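Local coordinates for cell wall surface anchor family protein (Streptococcus agalactiae serogroup V, PDB 3PF2) that forms the shaft of a type 1 pilus on the bacterial cell surface, as its major (backbone) pilin subunit, and binds calcium, at residues F32-N40 with L112-A122; A221-A229 with L240-K251. One frame throughout, in Å; residues are numbered along the deposited sequence.

Contact 1: F32-N40 with L112-A122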
loop_
_atom_site.group_PDB
_atom_site.type_symbol
_atom_site.label_atom_id
_atom_site.label_comp_id
_atom_site.label_asym_id
_atom_site.label_seq_id
_atom_site.Cartn_x
_atom_site.Cartn_y
_atom_site.Cartn_z
ATOM N N PHE A 32 8.143 6.015 -2.695
ATOM C CA PHE A 32 9.237 6.976 -2.930
ATOM C C PHE A 32 9.527 7.069 -4.422
ATOM O O PHE A 32 9.966 6.089 -5.021
ATOM C CB PHE A 32 10.500 6.568 -2.171
ATOM C CG PHE A 32 10.321 6.589 -0.681
ATOM C CD1 PHE A 32 10.705 7.688 0.064
ATOM C CD2 PHE A 32 9.728 5.507 -0.034
ATOM C CE1 PHE A 32 10.504 7.709 1.473
ATOM C CE2 PHE A 32 9.513 5.516 1.349
ATOM C CZ PHE A 32 9.916 6.616 2.106
ATOM N N LEU A 33 9.231 8.227 -5.015
ATOM C CA LEU A 33 9.548 8.461 -6.424
ATOM C C LEU A 33 10.961 9.003 -6.460
ATOM O O LEU A 33 11.279 9.983 -5.771
ATOM C CB LEU A 33 8.584 9.482 -7.032
ATOM C CG LEU A 33 7.127 9.123 -7.388
ATOM C CD1 LEU A 33 6.490 8.056 -6.506
ATOM C CD2 LEU A 33 6.218 10.355 -7.549
ATOM N N LYS A 34 11.820 8.381 -7.256
ATOM C CA LYS A 34 13.240 8.670 -7.183
ATOM C C LYS A 34 13.773 8.998 -8.560
ATOM O O LYS A 34 13.458 8.304 -9.505
ATOM C CB LYS A 34 14.015 7.462 -6.640
ATOM C CG LYS A 34 13.506 6.951 -5.281
ATOM C CD LYS A 34 13.773 5.433 -5.125
ATOM C CE LYS A 34 15.283 5.098 -5.065
ATOM N NZ LYS A 34 15.528 3.628 -4.930
ATOM N N SER A 35 14.609 10.029 -8.661
ATOM C CA SER A 35 15.272 10.340 -9.931
ATOM C C SER A 35 16.689 10.776 -9.674
ATOM O O SER A 35 16.955 11.496 -8.724
ATOM C CB SER A 35 14.563 11.495 -10.642
ATOM O OG SER A 35 15.177 11.750 -11.900
ATOM N N THR A 36 17.603 10.368 -10.539
ATOM C CA THR A 36 18.909 11.014 -10.556
ATOM C C THR A 36 18.760 12.450 -11.079
ATOM O O THR A 36 17.815 12.771 -11.800
ATOM C CB THR A 36 19.955 10.238 -11.393
ATOM O OG1 THR A 36 19.537 10.192 -12.763
ATOM C CG2 THR A 36 20.112 8.821 -10.883
ATOM N N ILE A 37 19.684 13.307 -10.667
ATOM C CA ILE A 37 19.683 14.709 -11.077
ATOM C C ILE A 37 21.042 15.014 -11.704
ATOM O O ILE A 37 22.068 14.709 -11.112
ATOM C CB ILE A 37 19.418 15.651 -9.863
ATOM C CG1 ILE A 37 18.016 15.445 -9.276
ATOM C CG2 ILE A 37 19.640 17.106 -10.245
ATOM C CD1 ILE A 37 16.836 15.707 -10.238
ATOM N N PRO A 38 21.054 15.611 -12.918
ATOM C CA PRO A 38 22.334 16.043 -13.493
ATOM C C PRO A 38 22.800 17.391 -12.944
ATOM O O PRO A 38 21.970 18.205 -12.523
ATOM C CB PRO A 38 22.013 16.162 -14.983
ATOM C CG PRO A 38 20.573 16.526 -15.017
ATOM C CD PRO A 38 19.928 15.829 -13.840
ATOM N N ALA A 39 24.113 17.629 -12.952
ATOM C CA ALA A 39 24.654 18.937 -12.560
ATOM C C ALA A 39 24.194 20.067 -13.491
ATOM O O ALA A 39 24.068 21.222 -13.062
ATOM C CB ALA A 39 26.184 18.891 -12.467
ATOM N N ASN A 40 23.927 19.735 -14.753
ATOM C CA ASN A 40 23.350 20.708 -15.694
ATOM C C ASN A 40 21.817 20.840 -15.632
ATOM O O ASN A 40 21.167 21.282 -16.594
ATOM C CB ASN A 40 23.846 20.461 -17.131
ATOM C CG ASN A 40 23.426 19.097 -17.689
ATOM O OD1 ASN A 40 22.518 18.437 -17.180
ATOM N ND2 ASN A 40 24.096 18.679 -18.754
ATOM N N LEU A 112 26.447 13.450 -6.926
ATOM C CA LEU A 112 25.143 13.037 -7.451
ATOM C C LEU A 112 25.160 11.570 -7.857
ATOM O O LEU A 112 26.106 11.095 -8.504
ATOM C CB LEU A 112 24.716 13.937 -8.624
ATOM C CG LEU A 112 24.785 15.448 -8.345
ATOM C CD1 LEU A 112 24.705 16.285 -9.632
ATOM C CD2 LEU A 112 23.715 15.866 -7.360
ATOM N N VAL A 113 24.119 10.840 -7.450
ATOM C CA VAL A 113 23.962 9.474 -7.920
ATOM C C VAL A 113 23.747 9.530 -9.426
ATOM O O VAL A 113 23.029 10.400 -9.928
ATOM C CB VAL A 113 22.797 8.759 -7.213
ATOM C CG1 VAL A 113 22.583 7.382 -7.798
ATOM C CG2 VAL A 113 23.096 8.642 -5.719
ATOM N N LYS A 114 24.375 8.625 -10.164
ATOM C CA LYS A 114 24.210 8.694 -11.612
ATOM C C LYS A 114 23.784 7.404 -12.297
ATOM O O LYS A 114 23.251 7.453 -13.395
ATOM C CB LYS A 114 25.442 9.309 -12.280
ATOM C CG LYS A 114 26.706 8.525 -12.102
ATOM C CD LYS A 114 27.884 9.297 -12.696
ATOM C CE LYS A 114 29.134 8.447 -12.728
ATOM N NZ LYS A 114 30.269 9.182 -13.361
ATOM N N ASN A 115 24.007 6.271 -11.642
ATOM C CA ASN A 115 23.782 4.956 -12.234
ATOM C C ASN A 115 22.392 4.406 -11.821
ATOM O O ASN A 115 21.975 4.584 -10.679
ATOM C CB ASN A 115 24.946 4.053 -11.775
ATOM C CG ASN A 115 24.824 2.635 -12.239
ATOM O OD1 ASN A 115 24.073 1.854 -11.660
ATOM N ND2 ASN A 115 25.605 2.265 -13.264
ATOM N N GLN A 116 21.685 3.767 -12.760
ATOM C CA GLN A 116 20.374 3.169 -12.478
ATOM C C GLN A 116 20.445 2.186 -11.305
ATOM O O GLN A 116 19.571 2.213 -10.446
ATOM C CB GLN A 116 19.828 2.438 -13.710
ATOM C CG GLN A 116 18.521 1.685 -13.474
ATOM C CD GLN A 116 17.321 2.609 -13.462
ATOM O OE1 GLN A 116 17.033 3.275 -14.464
ATOM N NE2 GLN A 116 16.619 2.662 -12.338
ATOM N N ASP A 117 21.454 1.300 -11.293
ATOM C CA ASP A 117 21.542 0.288 -10.222
ATOM C C ASP A 117 21.815 0.938 -8.859
ATOM O O ASP A 117 21.256 0.516 -7.849
ATOM C CB ASP A 117 22.614 -0.769 -10.496
ATOM C CG ASP A 117 22.371 -1.557 -11.761
ATOM O OD1 ASP A 117 21.204 -1.889 -12.064
ATOM O OD2 ASP A 117 23.374 -1.857 -12.454
ATOM N N ALA A 118 22.692 1.946 -8.838
ATOM C CA ALA A 118 22.973 2.696 -7.599
ATOM C C ALA A 118 21.690 3.351 -7.097
ATOM O O ALA A 118 21.411 3.343 -5.884
ATOM C CB ALA A 118 24.075 3.753 -7.811
ATOM N N LEU A 119 20.899 3.882 -8.026
ATOM C CA LEU A 119 19.633 4.515 -7.658
ATOM C C LEU A 119 18.699 3.474 -7.040
ATOM O O LEU A 119 18.134 3.701 -5.952
ATOM C CB LEU A 119 18.984 5.228 -8.852
ATOM C CG LEU A 119 17.698 5.970 -8.480
ATOM C CD1 LEU A 119 17.964 7.165 -7.533
ATOM C CD2 LEU A 119 16.912 6.400 -9.723
ATOM N N ASP A 120 18.592 2.318 -7.707
ATOM C CA ASP A 120 17.709 1.227 -7.278
ATOM C C ASP A 120 18.076 0.740 -5.881
ATOM O O ASP A 120 17.201 0.299 -5.117
ATOM C CB ASP A 120 17.822 0.019 -8.226
ATOM C CG ASP A 120 17.243 0.275 -9.603
ATOM O OD1 ASP A 120 16.583 1.305 -9.828
ATOM O OD2 ASP A 120 17.435 -0.589 -10.480
ATOM N N LYS A 121 19.372 0.783 -5.567
ATOM C CA LYS A 121 19.904 0.215 -4.329
ATOM C C LYS A 121 20.020 1.247 -3.222
ATOM O O LYS A 121 20.411 0.899 -2.113
ATOM C CB LYS A 121 21.280 -0.418 -4.563
ATOM C CG LYS A 121 21.273 -1.934 -4.748
ATOM C CD LYS A 121 20.630 -2.312 -6.050
ATOM C CE LYS A 121 20.689 -3.816 -6.297
ATOM N NZ LYS A 121 20.174 -4.137 -7.652
ATOM N N ALA A 122 19.699 2.505 -3.517
ATOM C CA ALA A 122 19.881 3.593 -2.540
ATOM C C ALA A 122 19.012 3.380 -1.300
ATOM O O ALA A 122 17.820 3.102 -1.413
ATOM C CB ALA A 122 19.572 4.953 -3.174
HETATM O O HOH W 1 21.252 12.065 -8.634
HETATM O O HOH W 2 23.320 12.438 -11.824
#

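Contact 2: A221-A229 with L240-K251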
loop_
_atom_site.group_PDB
_atom_site.type_symbol
_atom_site.label_atom_id
_atom_site.label_comp_id
_atom_site.label_asym_id
_atom_site.label_seq_id
_atom_site.Cartn_x
_atom_site.Cartn_y
_atom_site.Cartn_z
ATOM N N ALA A 221 -14.105 -1.606 3.322
ATOM C CA ALA A 221 -13.680 -2.893 2.760
ATOM C C ALA A 221 -14.468 -4.095 3.304
ATOM O O ALA A 221 -14.376 -5.211 2.785
ATOM C CB ALA A 221 -12.169 -3.099 3.019
ATOM N N ASN A 222 -15.215 -3.861 4.367
ATOM C CA ASN A 222 -15.991 -4.907 5.002
ATOM C C ASN A 222 -17.434 -4.438 5.136
ATOM O O ASN A 222 -17.888 -4.104 6.230
ATOM C CB ASN A 222 -15.379 -5.249 6.368
ATOM C CG ASN A 222 -13.990 -5.887 6.250
ATOM O OD1 ASN A 222 -13.862 -7.115 6.245
ATOM N ND2 ASN A 222 -12.947 -5.052 6.160
ATOM N N THR A 223 -18.140 -4.428 4.008
ATOM C CA THR A 223 -19.495 -3.861 3.923
ATOM C C THR A 223 -20.612 -4.812 4.299
ATOM O O THR A 223 -21.748 -4.364 4.531
ATOM C CB THR A 223 -19.813 -3.303 2.508
ATOM O OG1 THR A 223 -19.516 -4.299 1.521
ATOM C CG2 THR A 223 -19.000 -2.058 2.236
ATOM N N ASN A 224 -20.324 -6.113 4.337
ATOM C CA ASN A 224 -21.360 -7.077 4.665
ATOM C C ASN A 224 -21.653 -7.053 6.160
ATOM O O ASN A 224 -20.922 -7.651 6.961
ATOM C CB ASN A 224 -21.015 -8.489 4.172
ATOM C CG ASN A 224 -22.168 -9.469 4.354
ATOM O OD1 ASN A 224 -23.140 -9.186 5.062
ATOM N ND2 ASN A 224 -22.069 -10.624 3.717
ATOM N N LYS A 225 -22.732 -6.365 6.531
ATOM C CA LYS A 225 -23.067 -6.205 7.951
ATOM C C LYS A 225 -23.441 -7.514 8.649
ATOM O O LYS A 225 -23.453 -7.570 9.876
ATOM C CB LYS A 225 -24.162 -5.146 8.166
ATOM C CG LYS A 225 -23.665 -3.719 8.216
ATOM C CD LYS A 225 -24.853 -2.776 8.480
ATOM C CE LYS A 225 -24.423 -1.441 9.068
ATOM N NZ LYS A 225 -23.724 -0.570 8.078
ATOM N N ASN A 226 -23.738 -8.562 7.878
ATOM C CA ASN A 226 -24.019 -9.871 8.462
ATOM C C ASN A 226 -22.811 -10.449 9.175
ATOM O O ASN A 226 -22.951 -11.299 10.055
ATOM C CB ASN A 226 -24.486 -10.874 7.408
ATOM C CG ASN A 226 -25.773 -10.458 6.739
ATOM O OD1 ASN A 226 -26.649 -9.862 7.368
ATOM N ND2 ASN A 226 -25.895 -10.770 5.451
ATOM N N TYR A 227 -21.626 -9.988 8.788
ATOM C CA TYR A 227 -20.390 -10.514 9.347
ATOM C C TYR A 227 -19.834 -9.687 10.492
ATOM O O TYR A 227 -18.773 -10.018 11.021
ATOM C CB TYR A 227 -19.314 -10.627 8.257
ATOM C CG TYR A 227 -19.654 -11.534 7.102
ATOM C CD1 TYR A 227 -20.644 -12.527 7.209
ATOM C CD2 TYR A 227 -18.956 -11.430 5.902
ATOM C CE1 TYR A 227 -20.927 -13.373 6.143
ATOM C CE2 TYR A 227 -19.242 -12.259 4.828
ATOM C CZ TYR A 227 -20.229 -13.222 4.956
ATOM O OH TYR A 227 -20.490 -14.049 3.896
ATOM N N ILE A 228 -20.531 -8.617 10.867
ATOM C CA ILE A 228 -20.008 -7.668 11.850
ATOM C C ILE A 228 -20.871 -7.695 13.109
ATOM O O ILE A 228 -22.092 -7.528 13.030
ATOM C CB ILE A 228 -19.946 -6.227 11.262
ATOM C CG1 ILE A 228 -19.078 -6.203 9.994
ATOM C CG2 ILE A 228 -19.415 -5.236 12.301
ATOM C CD1 ILE A 228 -19.132 -4.908 9.223
ATOM N N ALA A 229 -20.237 -7.928 14.254
ATOM C CA ALA A 229 -20.919 -7.887 15.545
ATOM C C ALA A 229 -21.134 -6.436 15.963
ATOM O O ALA A 229 -20.174 -5.694 16.203
ATOM C CB ALA A 229 -20.119 -8.646 16.602
ATOM N N LEU A 240 -16.419 -9.494 14.979
ATOM C CA LEU A 240 -17.063 -10.167 13.852
ATOM C C LEU A 240 -18.140 -11.129 14.343
ATOM O O LEU A 240 -18.178 -11.463 15.527
ATOM C CB LEU A 240 -16.020 -10.922 13.020
ATOM C CG LEU A 240 -14.816 -10.111 12.522
ATOM C CD1 LEU A 240 -13.815 -11.023 11.819
ATOM C CD2 LEU A 240 -15.268 -8.999 11.590
ATOM N N LYS A 241 -19.005 -11.569 13.432
ATOM C CA LYS A 241 -20.165 -12.385 13.785
ATOM C C LYS A 241 -20.403 -13.429 12.695
ATOM O O LYS A 241 -20.247 -13.139 11.513
ATOM C CB LYS A 241 -21.374 -11.443 13.925
ATOM C CG LYS A 241 -22.751 -12.032 14.067
ATOM C CD LYS A 241 -23.806 -10.907 14.119
ATOM C CE LYS A 241 -24.379 -10.580 12.732
ATOM N NZ LYS A 241 -25.010 -9.221 12.656
ATOM N N SER A 242 -20.776 -14.648 13.076
ATOM C CA SER A 242 -21.181 -15.606 12.057
ATOM C C SER A 242 -22.616 -15.325 11.603
ATOM O O SER A 242 -23.508 -15.058 12.431
ATOM C CB SER A 242 -21.005 -17.063 12.518
ATOM O OG SER A 242 -21.789 -17.354 13.658
ATOM N N HIS A 243 -22.809 -15.366 10.288
ATOM C CA HIS A 243 -24.116 -15.178 9.655
ATOM C C HIS A 243 -24.945 -16.462 9.831
ATOM O O HIS A 243 -24.445 -17.485 10.313
ATOM C CB HIS A 243 -23.914 -14.793 8.180
ATOM C CG HIS A 243 -25.180 -14.486 7.429
ATOM N ND1 HIS A 243 -26.194 -13.712 7.954
ATOM C CD2 HIS A 243 -25.577 -14.823 6.179
ATOM C CE1 HIS A 243 -27.169 -13.602 7.069
ATOM N NE2 HIS A 243 -26.820 -14.268 5.984
ATOM N N THR A 244 -26.213 -16.406 9.448
ATOM C CA THR A 244 -27.124 -17.535 9.646
ATOM C C THR A 244 -26.753 -18.787 8.842
ATOM O O THR A 244 -27.335 -19.848 9.059
ATOM C CB THR A 244 -28.570 -17.122 9.328
ATOM O OG1 THR A 244 -28.622 -16.572 8.008
ATOM C CG2 THR A 244 -29.044 -16.075 10.317
ATOM N N ASP A 245 -25.806 -18.651 7.907
ATOM C CA ASP A 245 -25.243 -19.790 7.160
ATOM C C ASP A 245 -23.879 -20.209 7.722
ATOM O O ASP A 245 -23.149 -20.989 7.103
ATOM C CB ASP A 245 -25.135 -19.471 5.651
ATOM C CG ASP A 245 -24.260 -18.256 5.355
ATOM O OD1 ASP A 245 -23.613 -17.725 6.282
ATOM O OD2 ASP A 245 -24.223 -17.819 4.182
ATOM N N GLY A 246 -23.550 -19.692 8.903
ATOM C CA GLY A 246 -22.293 -20.011 9.575
ATOM C C GLY A 246 -21.105 -19.182 9.103
ATOM O O GLY A 246 -20.078 -19.156 9.770
ATOM N N THR A 247 -21.252 -18.473 7.981
ATOM C CA THR A 247 -20.072 -17.835 7.372
ATOM C C THR A 247 -19.767 -16.450 7.923
ATOM O O THR A 247 -20.645 -15.754 8.440
ATOM C CB THR A 247 -20.174 -17.709 5.832
ATOM O OG1 THR A 247 -21.134 -16.700 5.500
ATOM C CG2 THR A 247 -20.527 -19.039 5.189
ATOM N N PHE A 248 -18.494 -16.078 7.823
ATOM C CA PHE A 248 -18.062 -14.705 7.979
ATOM C C PHE A 248 -16.663 -14.553 7.409
ATOM O O PHE A 248 -16.019 -15.551 7.077
ATOM C CB PHE A 248 -18.171 -14.203 9.429
ATOM C CG PHE A 248 -17.300 -14.932 10.427
ATOM C CD1 PHE A 248 -16.125 -14.335 10.891
ATOM C CD2 PHE A 248 -17.675 -16.166 10.954
ATOM C CE1 PHE A 248 -15.332 -14.956 11.847
ATOM C CE2 PHE A 248 -16.881 -16.814 11.910
ATOM C CZ PHE A 248 -15.704 -16.199 12.362
ATOM N N GLU A 249 -16.221 -13.308 7.277
ATOM C CA GLU A 249 -14.950 -13.001 6.612
ATOM C C GLU A 249 -14.318 -11.755 7.205
ATOM O O GLU A 249 -14.993 -10.952 7.848
ATOM C CB GLU A 249 -15.179 -12.751 5.112
ATOM C CG GLU A 249 -15.785 -13.926 4.340
ATOM C CD GLU A 249 -15.981 -13.625 2.877
ATOM O OE1 GLU A 249 -15.815 -12.446 2.474
ATOM O OE2 GLU A 249 -16.298 -14.580 2.132
ATOM N N ILE A 250 -13.009 -11.598 6.998
ATOM C CA ILE A 250 -12.352 -10.321 7.246
ATOM C C ILE A 250 -11.524 -10.007 6.002
ATOM O O ILE A 250 -10.805 -10.874 5.492
ATOM C CB ILE A 250 -11.500 -10.332 8.552
ATOM C CG1 ILE A 250 -10.857 -8.960 8.818
ATOM C CG2 ILE A 250 -10.423 -11.423 8.503
ATOM C CD1 ILE A 250 -11.855 -7.853 9.165
ATOM N N LYS A 251 -11.633 -8.773 5.517
ATOM C CA LYS A 251 -10.932 -8.362 4.301
ATOM C C LYS A 251 -9.978 -7.215 4.591
ATOM O O LYS A 251 -10.347 -6.228 5.234
ATOM C CB LYS A 251 -11.921 -7.950 3.198
ATOM C CG LYS A 251 -12.940 -9.033 2.846
ATOM C CD LYS A 251 -13.817 -8.651 1.661
ATOM C CE LYS A 251 -13.057 -8.809 0.352
ATOM N NZ LYS A 251 -13.952 -8.811 -0.854
HETATM O O HOH W 3 -15.999 -8.947 6.197
HETATM O O HOH W 4 -23.038 -15.243 3.537
#

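Contact 1: F32-N40 with L112-A122
The peptide carbonyl of L119 is gripped on both faces of its plane: K34 NZ reaches L119 O from one side (2.8 Å, tilted 32° from the plane), and A122 N reaches it from the other. K34 gets there by a bend in its chain at chi3 (66°), its CB passing L119 CD1 at 4.1 Å while the two side chains run in opposite directions. The ammonium also forms a salt bridge with D12 and a hydrogen bond with D10, so one lysine ties the helix to two calcium ligands.

A second carbonyl, that of V113, faces T36 and I37. T36 CB lies 3.4 Å from V113 O; one water links V113 O to I37 N, and a second lies within reach of V113 O and I37 O. T36 OG1 turns instead to the backbone N of K8. Further along, L112 CD1 packs against I37 O (3.4 Å) and A39 CB. The L119 methyl CD2 lies near T36 N.

Helix 116-121 starts with an N-cap: N115 OD1 accepts from A118 N in the carbonyl plane, on a lone pair. Through the K34-L119 bond and the packing of L119 on K34, strand 29-35, flanked by strands 9-13 and 132-140, receives this short helix beside a calcium site, an arrangement consistent with the DEv variant of the Ig-like fold (CNA A type) in pilins.

Contact 2: A221-A229 with L240-K251
L240 and I228 form a single beta bridge, and K241 N donates to Y227 O (2.9 Å). The K241 side chain, bent at chi3 (93°), then folds back along the 3-10 turn 225-227, bringing CE close to N226 O and NZ into a weak bond with I228 O.

H243 is stacked on N226: the amide and imidazole planes lie 7° apart, and N226 CB sits 3.8 Å from the ring centroid. H243 CB meanwhile abuts the edge of the Y227 ring. After a type I turn from H243 to G246, D245 OD1 accepts from T247 N, closing an Asx turn, and also from T247 OG1. T247 OG1 lies 3.2 Å from Y227 OH, and a water joins this phenol oxygen to D245 OD2.

F248 CA makes a CH-pi contact over one face of Y227, 3.6 Å from the ring centroid, and N224 ND2 lies over the opposite face. E249 runs beside the same ring and carries its carboxylate on to R185 and Y295. I250 CD1 touches N222 OD1 (3.6 Å).

At K251 the N222 amide binds the backbone twice, with OD1 taking K251 N (2.9 Å) and ND2 giving to K251 O (3.0 Å), both on lone pairs in the carbonyl planes. A water also bridges N222 OD1 to E249 O. Since ND2 has a further acceptor in L218 O, this amide is fixed in orientation. The chemistry implies that the N222 amide fixes one end of the loop to strand 247-253, the Y227-K241 backbone bond joins the other end to strand 239-241, and between them the Y227 ring packs over F248 CA.

How the contacts relate
Contacts 1 and 2 follow one another along the chain, the first complete before the second begins, and they fall in different domains. Their centres lie 47 Å apart, on opposite sides of the centre of the chain, and even their nearest atoms are about 23 Å from each other. Contact 1 belongs to the calcium-binding domain, on the antiparallel sheet that holds strand 29-35; contact 2 belongs to the prealbumin-like domain, where strand 239-241 borders a four-stranded sheet and strand 247-253 pairs with strand 178-190. In each, non-strand chain is fastened beside a strand, consistent with each domain of this elongated pilin fragment holding its own non-strand segments by local contacts, since the two do not touch.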